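Ribosomal RNA small subunit methyltransferase Nep1 (PDB 3O7B) probably methylates N1 of a specific pseudouridine in small-subunit ribosomal RNA, using S-adenosylmethionine as methyl donor, during ribosome biogenesis. Local coordinates at residues L33-E38 with D88-C93; L95-S100 with R230-Y235; V109-L112 with I116-V119; V133-K138 with R143-G148; S182-G187 with E211-S216. All blocks are in the same frame, centred on the assembly; numbering follows the deposited sequence.

Contact 1. Residues L33-E38 with D88-C93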
# COMPACT_ATOMS: atom_id res chain seq x y z
N LEU A 33 10.89 7.64 -8.94
CA LEU A 33 11.03 8.68 -9.97
C LEU A 33 9.74 9.34 -10.34
O LEU A 33 8.68 8.69 -10.46
CB LEU A 33 11.64 8.07 -11.24
CG LEU A 33 13.05 7.54 -11.14
CD1 LEU A 33 13.44 6.97 -12.50
CD2 LEU A 33 14.06 8.65 -10.72
N GLU A 34 9.80 10.66 -10.54
CA GLU A 34 8.65 11.44 -10.97
C GLU A 34 7.44 11.18 -10.07
O GLU A 34 6.29 11.05 -10.53
CB GLU A 34 8.32 11.18 -12.45
CG GLU A 34 9.41 11.70 -13.39
CD GLU A 34 9.09 11.47 -14.84
OE1 GLU A 34 7.91 11.26 -15.17
OE2 GLU A 34 10.05 11.52 -15.65
N ALA A 35 7.70 11.14 -8.76
CA ALA A 35 6.60 10.91 -7.82
C ALA A 35 5.60 12.04 -7.90
O ALA A 35 5.94 13.23 -8.03
CB ALA A 35 7.11 10.74 -6.42
N SER A 36 4.33 11.66 -7.84
CA SER A 36 3.21 12.55 -8.06
C SER A 36 2.90 13.29 -6.76
O SER A 36 1.86 13.07 -6.10
CB SER A 36 2.02 11.70 -8.54
OG SER A 36 0.98 12.50 -9.05
N LEU A 37 3.84 14.16 -6.38
CA LEU A 37 3.86 14.79 -5.07
C LEU A 37 4.20 16.26 -5.26
O LEU A 37 5.34 16.62 -5.59
CB LEU A 37 4.92 14.07 -4.25
CG LEU A 37 5.00 14.09 -2.75
CD1 LEU A 37 3.81 13.35 -2.18
CD2 LEU A 37 6.28 13.39 -2.39
N GLU A 38 3.20 17.11 -5.07
CA GLU A 38 3.35 18.55 -5.21
C GLU A 38 2.23 19.28 -4.50
O GLU A 38 1.13 18.74 -4.33
CB GLU A 38 3.37 18.95 -6.70
CG GLU A 38 2.02 18.88 -7.40
CD GLU A 38 2.14 19.03 -8.90
OE1 GLU A 38 2.76 20.03 -9.33
OE2 GLU A 38 1.64 18.15 -9.64
N ASP A 88 -0.86 8.84 -3.46
CA ASP A 88 -1.11 7.48 -2.94
C ASP A 88 -0.09 6.49 -3.47
O ASP A 88 0.27 5.51 -2.79
CB ASP A 88 -2.51 7.01 -3.31
CG ASP A 88 -2.77 7.12 -4.80
OD1 ASP A 88 -2.91 8.28 -5.26
OD2 ASP A 88 -2.84 6.07 -5.48
N ILE A 89 0.39 6.72 -4.69
CA ILE A 89 1.28 5.73 -5.29
C ILE A 89 2.60 5.64 -4.52
O ILE A 89 3.02 4.56 -4.08
CB ILE A 89 1.54 6.01 -6.78
CG1 ILE A 89 0.23 5.89 -7.56
CG2 ILE A 89 2.60 5.07 -7.34
CD1 ILE A 89 0.31 6.44 -8.99
N VAL A 90 3.26 6.78 -4.33
CA VAL A 90 4.53 6.75 -3.63
C VAL A 90 4.33 6.40 -2.14
O VAL A 90 5.19 5.76 -1.54
CB VAL A 90 5.35 8.06 -3.85
CG1 VAL A 90 4.77 9.23 -3.09
CG2 VAL A 90 6.81 7.85 -3.49
N HIS A 91 3.18 6.77 -1.57
CA HIS A 91 2.87 6.39 -0.18
C HIS A 91 3.01 4.89 0.02
O HIS A 91 3.73 4.44 0.90
CB HIS A 91 1.45 6.83 0.17
CG HIS A 91 1.02 6.45 1.56
ND1 HIS A 91 -0.24 5.96 1.83
CD2 HIS A 91 1.69 6.47 2.73
CE1 HIS A 91 -0.34 5.70 3.12
NE2 HIS A 91 0.81 6.01 3.69
N GLN A 92 2.33 4.12 -0.84
CA GLN A 92 2.27 2.68 -0.62
C GLN A 92 3.60 2.03 -0.91
O GLN A 92 4.02 1.09 -0.22
CB GLN A 92 1.15 2.08 -1.47
CG GLN A 92 -0.24 2.64 -1.10
CD GLN A 92 -1.26 2.61 -2.23
OE1 GLN A 92 -0.98 2.15 -3.34
NE2 GLN A 92 -2.46 3.13 -1.95
N CYS A 93 4.31 2.54 -1.93
CA CYS A 93 5.60 1.97 -2.25
C CYS A 93 6.60 2.20 -1.15
O CYS A 93 7.38 1.32 -0.81
CB CYS A 93 6.14 2.58 -3.55
SG CYS A 93 5.21 2.11 -5.04
O HOH W 1 3.10 9.18 -6.24
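A single water oxygen joins Ser36 to Val90, accepting the backbone N-H of Ser36 at 3.2 Å from N and that of Val90 at 3.1 Å from N. The water thus fills the join between the loop leaving strand 28-35 and the first part of helix 87-98, where no direct hydrogen bond links 33-38 to 88-93. Beside it the contact is apolar. Ala35 CB meets Val90 CB at 4.1 Å, with Val90 CG2 equally near, while Val90 CG1 faces Leu37 CD1 at 4.3 Å. The valine can serve both partners because CG1 stands between its own N and carbonyl carbon (chi1 73°) and CG2 lies anti to N. An inverse gamma turn centred on Ser36 bends the chain so that both Ala35 and Leu37 can meet the valine. Ser36 OG bonds to Lys83 O and Arg86 N, fixing the turn next to Arg86, the probable rRNA-contacting arginine, which Asp88 holds by a salt bridge. Around this buried joint, Val109 of strand 105-111 packs on both Ala35 and Val90, Phe140 of helix 129-142 packs on Leu37, and Ser224 of helix 224-239 lies against Ile89.

Contact 2. Residues L95-S100 with R230-Y235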
# COMPACT_ATOMS: atom_id res chain seq x y z
N LEU A 95 5.85 2.66 2.03
CA LEU A 95 5.50 1.82 3.19
C LEU A 95 6.10 0.44 3.05
O LEU A 95 6.74 -0.07 3.96
CB LEU A 95 3.98 1.72 3.37
CG LEU A 95 3.24 2.95 3.88
CD1 LEU A 95 1.76 2.61 4.04
CD2 LEU A 95 3.84 3.48 5.17
N LEU A 96 5.90 -0.19 1.90
CA LEU A 96 6.41 -1.53 1.70
C LEU A 96 7.93 -1.57 1.80
O LEU A 96 8.50 -2.42 2.47
CB LEU A 96 5.95 -2.08 0.36
CG LEU A 96 6.56 -3.42 -0.04
CD1 LEU A 96 6.34 -4.50 1.06
CD2 LEU A 96 5.96 -3.87 -1.33
N LEU A 97 8.58 -0.67 1.07
CA LEU A 97 10.03 -0.68 1.05
C LEU A 97 10.62 -0.50 2.46
O LEU A 97 11.53 -1.25 2.86
CB LEU A 97 10.52 0.45 0.12
CG LEU A 97 12.03 0.44 -0.06
CD1 LEU A 97 12.53 -0.82 -0.79
CD2 LEU A 97 12.45 1.67 -0.83
N LEU A 98 10.10 0.46 3.21
CA LEU A 98 10.66 0.74 4.52
C LEU A 98 10.34 -0.35 5.55
O LEU A 98 11.02 -0.45 6.58
CB LEU A 98 10.23 2.12 5.00
CG LEU A 98 10.80 3.30 4.17
CD1 LEU A 98 9.99 4.56 4.47
CD2 LEU A 98 12.24 3.51 4.51
N ASP A 99 9.33 -1.18 5.25
CA ASP A 99 9.00 -2.35 6.09
C ASP A 99 10.03 -3.48 5.97
O ASP A 99 10.01 -4.43 6.75
CB ASP A 99 7.62 -2.92 5.69
CG ASP A 99 6.43 -2.06 6.18
OD1 ASP A 99 6.59 -1.14 7.02
OD2 ASP A 99 5.30 -2.34 5.70
N SER A 100 10.89 -3.43 4.95
CA SER A 100 11.92 -4.46 4.76
C SER A 100 12.82 -4.56 5.99
O SER A 100 13.20 -3.55 6.58
CB SER A 100 12.79 -4.13 3.54
OG SER A 100 13.88 -5.05 3.45
N ARG A 230 8.18 -6.85 -6.21
CA ARG A 230 8.98 -7.85 -6.91
C ARG A 230 10.47 -7.54 -6.81
O ARG A 230 11.28 -8.42 -6.54
CB ARG A 230 8.55 -7.98 -8.36
CG ARG A 230 9.28 -9.10 -9.09
CD ARG A 230 8.34 -9.79 -10.06
NE ARG A 230 9.05 -10.49 -11.12
CZ ARG A 230 8.49 -10.84 -12.28
NH1 ARG A 230 7.21 -10.56 -12.52
NH2 ARG A 230 9.22 -11.46 -13.20
N VAL A 231 10.83 -6.27 -7.03
CA VAL A 231 12.24 -5.92 -6.98
C VAL A 231 12.81 -6.04 -5.57
O VAL A 231 13.91 -6.54 -5.37
CB VAL A 231 12.48 -4.52 -7.57
CG1 VAL A 231 13.94 -4.13 -7.47
CG2 VAL A 231 12.04 -4.47 -9.05
N LEU A 232 12.03 -5.62 -4.57
CA LEU A 232 12.46 -5.77 -3.18
C LEU A 232 12.71 -7.23 -2.84
O LEU A 232 13.69 -7.58 -2.20
CB LEU A 232 11.42 -5.17 -2.21
CG LEU A 232 11.73 -5.38 -0.73
CD1 LEU A 232 13.08 -4.74 -0.34
CD2 LEU A 232 10.61 -4.85 0.14
N CYS A 233 11.80 -8.09 -3.27
CA CYS A 233 12.00 -9.51 -3.00
C CYS A 233 13.28 -10.07 -3.62
O CYS A 233 13.99 -10.84 -2.98
CB CYS A 233 10.82 -10.30 -3.49
SG CYS A 233 10.96 -12.02 -3.04
N GLU A 234 13.55 -9.69 -4.87
CA GLU A 234 14.77 -10.13 -5.56
C GLU A 234 16.02 -9.56 -4.88
O GLU A 234 17.04 -10.23 -4.72
CB GLU A 234 14.76 -9.73 -7.04
CG GLU A 234 13.64 -10.36 -7.86
CD GLU A 234 13.84 -11.84 -8.19
OE1 GLU A 234 14.87 -12.44 -7.81
OE2 GLU A 234 12.96 -12.40 -8.86
N TYR A 235 15.91 -8.30 -4.46
CA TYR A 235 16.98 -7.62 -3.76
C TYR A 235 17.33 -8.33 -2.46
O TYR A 235 18.50 -8.59 -2.17
CB TYR A 235 16.56 -6.18 -3.53
CG TYR A 235 17.59 -5.30 -2.88
CD1 TYR A 235 18.47 -4.53 -3.64
CD2 TYR A 235 17.64 -5.20 -1.49
CE1 TYR A 235 19.40 -3.69 -3.02
CE2 TYR A 235 18.55 -4.38 -0.86
CZ TYR A 235 19.43 -3.63 -1.62
OH TYR A 235 20.35 -2.83 -0.96
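Leu232 pushes both methyls of its isobutyl group between Leu96, Leu97 and Ser100, at the end of helix 87-98 and just beyond it. CD1 meets Leu97 CD1 at 4.0 Å, the two leucines crossing obliquely, and lies 3.9 Å from Ser100 CB. The other branch, CD2, sits 4.0 Å from Leu96 O and 4.3 Å from Leu96 CG. With CG anti to the backbone N (chi1 175°), Leu232 extends from helix 224-239 toward the other segment; it is the one residue of 230-235 that touches 95-100. Ser100 OG also approaches Leu232 CD1, at 3.9 Å, yet its polar partners are elsewhere: Glu236 OE2, one turn further along the same helix, and Leu102 N. Trimming Leu232 to an alanine is likely to open a gap between the two helices and leave Leu97 CD1 and Ser100 CB without their apolar neighbour. Further out, Phe30, Phe32, Phe105 and Val107 of the central sheet back Leu97. On the dimer side, Cys233 forms a disulfide with Cys233 of the second subunit, and Ser229 of that subunit packs on Leu96. No hydrogen bond joins 95-100 to 230-235, so their cohesion is van der Waals packing, with the nearby Ser100-Glu236 bond adding a directional tie.

Contact 3. Residues V109-L112 with I116-V119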
# COMPACT_ATOMS: atom_id res chain seq x y z
N VAL A 109 13.11 10.09 -2.97
CA VAL A 109 11.95 10.35 -3.79
C VAL A 109 12.30 11.54 -4.68
O VAL A 109 12.68 12.60 -4.18
CB VAL A 109 10.69 10.66 -2.94
CG1 VAL A 109 9.51 11.04 -3.84
CG2 VAL A 109 10.33 9.46 -2.07
N HIS A 110 12.22 11.34 -6.00
CA HIS A 110 12.36 12.41 -6.97
C HIS A 110 10.95 12.76 -7.41
O HIS A 110 10.18 11.87 -7.79
CB HIS A 110 13.23 11.86 -8.12
CG HIS A 110 13.06 12.56 -9.43
ND1 HIS A 110 13.77 13.68 -9.81
CD2 HIS A 110 12.29 12.21 -10.49
CE1 HIS A 110 13.43 14.01 -11.05
NE2 HIS A 110 12.53 13.13 -11.48
N THR A 111 10.58 14.03 -7.31
CA THR A 111 9.22 14.42 -7.65
C THR A 111 9.10 14.81 -9.13
O THR A 111 10.11 15.02 -9.82
CB THR A 111 8.70 15.58 -6.80
OG1 THR A 111 9.37 16.78 -7.22
CG2 THR A 111 8.97 15.34 -5.32
N LEU A 112 7.85 14.93 -9.59
CA LEU A 112 7.55 15.37 -10.96
C LEU A 112 8.18 16.70 -11.30
O LEU A 112 8.40 16.99 -12.48
CB LEU A 112 6.05 15.53 -11.15
CG LEU A 112 5.25 14.27 -11.37
CD1 LEU A 112 3.77 14.60 -11.25
CD2 LEU A 112 5.58 13.68 -12.73
N ILE A 116 14.32 16.60 -4.89
CA ILE A 116 14.90 15.39 -4.33
C ILE A 116 14.60 15.37 -2.83
O ILE A 116 14.99 16.29 -2.11
CB ILE A 116 16.43 15.32 -4.59
CG1 ILE A 116 16.75 15.24 -6.11
CG2 ILE A 116 17.05 14.15 -3.87
CD1 ILE A 116 16.12 14.05 -6.82
N ILE A 117 13.91 14.32 -2.38
CA ILE A 117 13.63 14.12 -0.97
C ILE A 117 14.37 12.88 -0.49
O ILE A 117 14.29 11.80 -1.09
CB ILE A 117 12.11 13.93 -0.75
CG1 ILE A 117 11.32 15.15 -1.21
CG2 ILE A 117 11.81 13.54 0.71
CD1 ILE A 117 9.84 14.89 -1.47
N TRP A 118 15.12 13.04 0.59
CA TRP A 118 15.80 11.93 1.22
C TRP A 118 14.93 11.45 2.39
O TRP A 118 14.45 12.28 3.18
CB TRP A 118 17.18 12.38 1.72
CG TRP A 118 17.91 11.35 2.52
CD1 TRP A 118 18.57 10.26 2.04
CD2 TRP A 118 18.07 11.31 3.94
NE1 TRP A 118 19.11 9.54 3.07
CE2 TRP A 118 18.83 10.17 4.25
CE3 TRP A 118 17.64 12.14 4.99
CZ2 TRP A 118 19.19 9.82 5.56
CZ3 TRP A 118 17.98 11.78 6.30
CH2 TRP A 118 18.75 10.64 6.57
N VAL A 119 14.73 10.14 2.49
CA VAL A 119 13.98 9.51 3.58
C VAL A 119 14.93 8.62 4.37
O VAL A 119 15.42 7.63 3.84
CB VAL A 119 12.76 8.69 3.05
CG1 VAL A 119 11.94 8.14 4.21
CG2 VAL A 119 11.87 9.54 2.15
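Val109 and Ile117 form an antiparallel hydrogen-bonded pair. Val109 N donates to Ile117 O at 2.8 Å with an angle of 165° at the hydrogen, and Ile117 N returns the bond to Val109 O, also at 2.8 Å, at 170°. Val109 O has a second, weaker neighbour in Ile116 CA, a CA-H...O contact of 3.6 Å. The next pair, His110 with Ile116, is non-hydrogen-bonded, and here the side chains do the touching. Ile116 CD1 comes to the edge of the imidazole, in the ring plane, 3.8 Å from His110 ND1. Its second torsion (chi2 -59°) folds the delta methyl back across the strand gap to that edge. On the other face, Val109 CB and Ile117 CB stand 4.2 Å apart. Val119 CG2 extends this patch loosely toward Val109 CG2, and Thr111 CG2 reaches Ile117 CD1 at 4.0 Å, the two side chains crossing at about a right angle. Thr111 OG1 is bound instead within the connecting turn, to Glu115 OE1 and Asn113 N. These strands make a beta hairpin inside the central sheet, between strands 28-35 and 150-156. Leu94 of helix 87-98 packs on Val109, while Leu33 and Glu34 of the neighbouring strand segment pack on His110. The main-chain bonds set the register and aliphatic carbons make the side-chain contacts on both faces; His110 ND1, buried against a methyl with no polar partner in the model, would probably make a charged imidazole costly here.

Contact 4. Residues V133-K138 with R143-G148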
# COMPACT_ATOMS: atom_id res chain seq x y z
N VAL A 133 -0.52 12.42 3.86
CA VAL A 133 -0.70 13.67 3.14
C VAL A 133 -0.35 14.85 4.04
O VAL A 133 0.35 15.77 3.62
CB VAL A 133 -2.13 13.78 2.58
CG1 VAL A 133 -2.44 15.23 2.13
CG2 VAL A 133 -2.30 12.79 1.43
N GLY A 134 -0.80 14.83 5.29
CA GLY A 134 -0.49 15.93 6.21
C GLY A 134 0.99 16.04 6.47
O GLY A 134 1.54 17.16 6.56
N LEU A 135 1.67 14.91 6.58
CA LEU A 135 3.12 14.92 6.81
C LEU A 135 3.86 15.47 5.58
O LEU A 135 4.81 16.24 5.71
CB LEU A 135 3.61 13.51 7.16
CG LEU A 135 5.11 13.43 7.49
CD1 LEU A 135 5.43 14.17 8.79
CD2 LEU A 135 5.52 11.99 7.60
N MET A 136 3.40 15.11 4.39
CA MET A 136 3.99 15.66 3.16
C MET A 136 3.76 17.15 3.05
O MET A 136 4.68 17.89 2.65
CB MET A 136 3.45 14.95 1.93
CG MET A 136 3.88 13.49 1.81
SD MET A 136 5.67 13.23 1.74
CE MET A 136 6.04 12.92 3.46
N GLU A 137 2.58 17.62 3.43
CA GLU A 137 2.33 19.08 3.47
C GLU A 137 3.30 19.78 4.42
O GLU A 137 3.87 20.84 4.09
CB GLU A 137 0.87 19.36 3.84
CG GLU A 137 -0.06 18.95 2.70
CD GLU A 137 -1.54 18.91 3.07
OE1 GLU A 137 -1.86 19.07 4.26
OE2 GLU A 137 -2.37 18.73 2.15
N LYS A 138 3.51 19.19 5.59
CA LYS A 138 4.45 19.75 6.55
C LYS A 138 5.88 19.74 5.98
O LYS A 138 6.62 20.71 6.14
CB LYS A 138 4.39 18.97 7.86
CG LYS A 138 5.30 19.54 8.95
CD LYS A 138 5.21 18.73 10.22
CE LYS A 138 5.98 19.43 11.33
NZ LYS A 138 5.79 18.71 12.62
N ARG A 143 10.47 21.90 5.09
CA ARG A 143 11.63 21.40 4.29
C ARG A 143 12.38 20.24 4.93
O ARG A 143 13.22 19.61 4.29
CB ARG A 143 12.63 22.52 3.92
CG ARG A 143 12.00 23.78 3.35
CD ARG A 143 11.03 23.50 2.23
NE ARG A 143 11.70 23.05 1.01
CZ ARG A 143 11.07 22.75 -0.12
NH1 ARG A 143 9.74 22.83 -0.19
NH2 ARG A 143 11.76 22.37 -1.18
N ARG A 144 12.09 19.96 6.20
CA ARG A 144 12.67 18.82 6.89
C ARG A 144 11.81 18.37 8.06
O ARG A 144 11.22 19.19 8.77
CB ARG A 144 14.07 19.13 7.41
CG ARG A 144 14.14 20.38 8.30
CD ARG A 144 15.34 20.37 9.24
NE ARG A 144 16.52 19.73 8.66
CZ ARG A 144 17.49 19.15 9.36
NH1 ARG A 144 17.45 19.13 10.69
NH2 ARG A 144 18.52 18.60 8.74
N ILE A 145 11.79 17.05 8.25
CA ILE A 145 11.06 16.40 9.35
C ILE A 145 12.13 15.77 10.22
O ILE A 145 13.01 15.07 9.72
CB ILE A 145 10.09 15.32 8.80
CG1 ILE A 145 9.01 15.95 7.87
CG2 ILE A 145 9.44 14.48 9.95
CD1 ILE A 145 8.05 16.96 8.51
N THR A 146 12.08 16.00 11.54
CA THR A 146 13.16 15.56 12.42
C THR A 146 12.68 14.81 13.66
O THR A 146 11.54 15.05 14.14
CB THR A 146 14.03 16.75 12.92
OG1 THR A 146 13.25 17.54 13.83
CG2 THR A 146 14.53 17.61 11.78
N ALA A 147 13.54 13.93 14.15
CA ALA A 147 13.39 13.29 15.46
C ALA A 147 14.44 13.96 16.34
O ALA A 147 15.58 13.49 16.46
CB ALA A 147 13.62 11.82 15.36
N GLY A 148 14.07 15.09 16.93
CA GLY A 148 15.04 15.90 17.67
C GLY A 148 16.15 16.34 16.72
O GLY A 148 15.87 16.98 15.71
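Arg143 is where helix 129-142 gives way, and its backbone N lies 4.2 Å from Lys138 O, near but not bonded. Its positive phi of 77° takes the chain out of the helix, and the strand that follows runs across it at nearly a right angle. Its side chain leaves the backbone away from 133-138, and NH1 is bound to Phe140 O while the guanidinium group makes a cation-pi contact with Phe155. Ile145 then faces the helix and carries almost the whole contact. Its CD1 is 3.8 Å from Leu135 CD1 on one side and, on another, 3.8 Å from both CG and CD of Lys138. Behind the delta methyl, CG1 lies 4.1 Å from Leu135 CD1 and CG2 is 4.2 Å from the same methyl. The isoleucine is placed with CG1 anti to its carbonyl carbon (chi1 -62°), which leaves both branches within range of that leucine. Lys138 contributes only its aliphatic stem, which runs extended past Ile145 and carries the ammonium group beyond it. Leu135 and Ile145 both also touch Ile153 in a small apolar cluster near the surface, and backbone bonds of Ile145 with Leu152 and Ile153 tie the two strands together. Further on, Gly148 takes a positive phi as the chain turns toward strand 150-156. This is a helix running into a beta hairpin, whose first strand, 144-147, is the outermost strand of the sheet on that side within this chain, set crosswise to the helix with Ile145 against Leu135 and Lys138.

Contact 5. Residues S182-G187 with E211-S216. With SAH (S-adenosyl-L-homocysteine), chain C; TYR (tyrosine), chain B.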
# COMPACT_ATOMS: atom_id res chain seq x y z
N SER A 182 21.01 -11.82 -9.58
CA SER A 182 22.27 -12.01 -8.86
C SER A 182 23.39 -11.21 -9.50
O SER A 182 24.34 -10.79 -8.82
CB SER A 182 22.63 -13.49 -8.79
OG SER A 182 22.74 -14.04 -10.09
N GLU A 183 23.29 -11.00 -10.82
CA GLU A 183 24.23 -10.15 -11.54
C GLU A 183 23.85 -8.67 -11.42
O GLU A 183 24.72 -7.82 -11.21
CB GLU A 183 24.33 -10.56 -13.01
CG GLU A 183 24.53 -12.06 -13.26
CD GLU A 183 25.72 -12.65 -12.50
OE1 GLU A 183 26.83 -12.08 -12.58
OE2 GLU A 183 25.54 -13.69 -11.83
N LEU A 184 22.55 -8.39 -11.55
CA LEU A 184 22.03 -7.02 -11.51
C LEU A 184 22.26 -6.33 -10.17
O LEU A 184 22.70 -5.18 -10.12
CB LEU A 184 20.52 -7.02 -11.78
CG LEU A 184 19.95 -7.05 -13.19
CD1 LEU A 184 18.44 -6.91 -13.10
CD2 LEU A 184 20.54 -5.96 -14.06
N LEU A 185 21.93 -7.05 -9.10
CA LEU A 185 21.98 -6.50 -7.75
C LEU A 185 23.28 -6.93 -7.06
O LEU A 185 23.27 -7.39 -5.92
CB LEU A 185 20.75 -6.94 -6.96
CG LEU A 185 19.40 -6.89 -7.69
CD1 LEU A 185 18.36 -7.66 -6.90
CD2 LEU A 185 18.91 -5.47 -7.97
N ASP A 186 24.38 -6.78 -7.78
CA ASP A 186 25.68 -7.09 -7.26
C ASP A 186 26.11 -5.97 -6.36
O ASP A 186 25.70 -5.94 -5.23
CB ASP A 186 26.69 -7.28 -8.39
CG ASP A 186 27.82 -8.25 -8.01
OD1 ASP A 186 27.79 -8.76 -6.89
OD2 ASP A 186 28.76 -8.51 -8.82
N GLY A 187 26.96 -5.06 -6.86
CA GLY A 187 27.57 -3.99 -6.05
C GLY A 187 26.58 -2.93 -5.57
O GLY A 187 25.42 -3.24 -5.30
N GLU A 211 24.55 6.90 -17.02
CA GLU A 211 24.65 5.50 -17.43
C GLU A 211 23.55 4.73 -16.71
O GLU A 211 23.39 4.88 -15.50
CB GLU A 211 26.00 4.91 -17.04
CG GLU A 211 26.12 3.41 -17.32
CD GLU A 211 27.39 2.77 -16.81
OE1 GLU A 211 28.11 3.36 -15.96
OE2 GLU A 211 27.67 1.66 -17.27
N PHE A 212 22.80 3.92 -17.43
CA PHE A 212 21.82 3.05 -16.79
C PHE A 212 21.51 1.82 -17.61
O PHE A 212 21.75 1.79 -18.83
CB PHE A 212 20.52 3.79 -16.42
CG PHE A 212 19.70 4.27 -17.59
CD1 PHE A 212 18.71 3.46 -18.16
CD2 PHE A 212 19.85 5.56 -18.08
CE1 PHE A 212 17.93 3.92 -19.21
CE2 PHE A 212 19.06 6.03 -19.12
CZ PHE A 212 18.10 5.21 -19.70
N LYS A 213 20.98 0.82 -16.93
CA LYS A 213 20.51 -0.41 -17.57
C LYS A 213 19.01 -0.46 -17.39
O LYS A 213 18.52 -0.25 -16.27
CB LYS A 213 21.15 -1.61 -16.89
CG LYS A 213 20.66 -2.94 -17.43
CD LYS A 213 21.48 -4.09 -16.85
CE LYS A 213 22.90 -4.15 -17.41
NZ LYS A 213 23.74 -5.10 -16.64
N GLU A 214 18.28 -0.74 -18.46
CA GLU A 214 16.81 -0.82 -18.40
C GLU A 214 16.41 -2.26 -18.20
O GLU A 214 16.80 -3.14 -18.98
CB GLU A 214 16.16 -0.33 -19.68
CG GLU A 214 16.46 1.09 -20.02
CD GLU A 214 15.72 1.52 -21.27
OE1 GLU A 214 15.46 0.65 -22.13
OE2 GLU A 214 15.41 2.72 -21.37
N VAL A 215 15.60 -2.49 -17.16
CA VAL A 215 15.24 -3.84 -16.75
C VAL A 215 13.72 -4.02 -16.80
O VAL A 215 12.96 -3.22 -16.23
CB VAL A 215 15.75 -4.16 -15.32
CG1 VAL A 215 15.43 -5.61 -14.94
CG2 VAL A 215 17.25 -3.88 -15.19
N SER A 216 13.29 -5.05 -17.53
CA SER A 216 11.88 -5.38 -17.62
C SER A 216 11.57 -6.61 -16.76
O SER A 216 12.38 -7.53 -16.64
CB SER A 216 11.47 -5.66 -19.07
OG SER A 216 10.08 -5.96 -19.14
N SAH C . 4.75 3.91 -17.97
CA SAH C . 3.57 3.32 -17.27
CB SAH C . 3.11 4.27 -16.17
CG SAH C . 3.90 4.11 -14.88
SD SAH C . 3.84 2.43 -14.20
C SAH C . 2.43 3.01 -18.23
O SAH C . 2.58 3.15 -19.45
C5' SAH C . 4.89 2.54 -12.73
C4' SAH C . 6.35 2.10 -12.85
O4' SAH C . 6.48 0.70 -12.77
C3' SAH C . 7.01 2.45 -14.17
O3' SAH C . 7.38 3.81 -14.23
C2' SAH C . 8.19 1.51 -14.17
O2' SAH C . 9.23 2.02 -13.32
C1' SAH C . 7.62 0.27 -13.51
N9 SAH C . 7.14 -0.80 -14.44
C8 SAH C . 5.88 -0.96 -14.95
N7 SAH C . 5.86 -2.08 -15.72
C5 SAH C . 7.09 -2.64 -15.68
C6 SAH C . 7.63 -3.77 -16.27
N6 SAH C . 6.89 -4.57 -17.06
N1 SAH C . 8.95 -4.10 -16.04
C2 SAH C . 9.74 -3.29 -15.24
N3 SAH C . 9.20 -2.17 -14.66
C4 SAH C . 7.91 -1.84 -14.88
N TYR B . 9.62 -13.22 -16.22
CA TYR B . 9.75 -13.19 -17.70
C TYR B . 10.01 -14.61 -18.23
O TYR B . 10.61 -15.44 -17.55
CB TYR B . 10.89 -12.26 -18.12
CG TYR B . 10.60 -11.39 -19.33
CD1 TYR B . 10.13 -11.94 -20.53
CD2 TYR B . 10.82 -10.01 -19.29
CE1 TYR B . 9.88 -11.14 -21.64
CE2 TYR B . 10.56 -9.20 -20.39
CZ TYR B . 10.09 -9.77 -21.57
OH TYR B . 9.84 -8.98 -22.67
OXT TYR B . 9.61 -14.96 -19.35
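Leu184 CD2 is pressed to 3.5 Å from Lys213 CD, a carbon pair tighter than ordinary van der Waals contact. It joins the end of helix 181-184 to strand 212-215, an outermost strand of the sheet within this chain, in a SPOUT methyltransferase, whose class is known for a knotted alpha/beta fold binding the cofactor. Leu184 uses both its methyls. CD1 meets Val215 tip to tip, 3.8 Å from CG1 and 3.9 Å from CG2, while CD2 takes the lysine stem. Extended first torsions (chi1 177°) carry CD of Lys213 to the leucine; the bend at chi3 (-72°) comes beyond it and turns CE and NZ, and the ammonium group is engaged in a cation-pi contact with Phe179. That ring also touches Leu184 and Val215, so it completes the apolar group from the side of a loop. Replacing Leu184 by an alanine would probably open a gap over the strand, leaving the Val215 methyls uncovered on that side and the stem of Lys213 freer to turn. Val215 also packs on Phe172 of the cofactor site. Just after the strand, Ser216 is held by hydrogen bonds of OG with Glu174 O and Gly218 N. From there OG lies 3.5 Å from CE2 of the bound tyrosine, and Val215 O comes within 3.4 Å of C2 in the adenine of S-adenosylhomocysteine.

How the contacts relate
Contacts 1, 3, 4 and 5 all reach one central sheet, while contact 2 packs two helices beside it. Contacts 1 and 3 lie 9 Å apart between centres and share strand pairing: Ala35 N is 2.8 Å from His110 O, a probable hydrogen bond. Helix 87-98 runs from contact 1 into contact 2, whose Leu98 touches Val119 of contact 3. Contact 1 touches contact 4 through Leu37 CD1 and Met136 CG, 4.0 Å apart. Leu185 of contact 5 packs on Tyr235 of contact 2. Contact 5 borders S-adenosylhomocysteine; the side chains of Ala35 and His110 are about 10 Å from it, and contact 4 is centred 33 Å from contact 5. Contacts 1 and 2 also touch the second subunit.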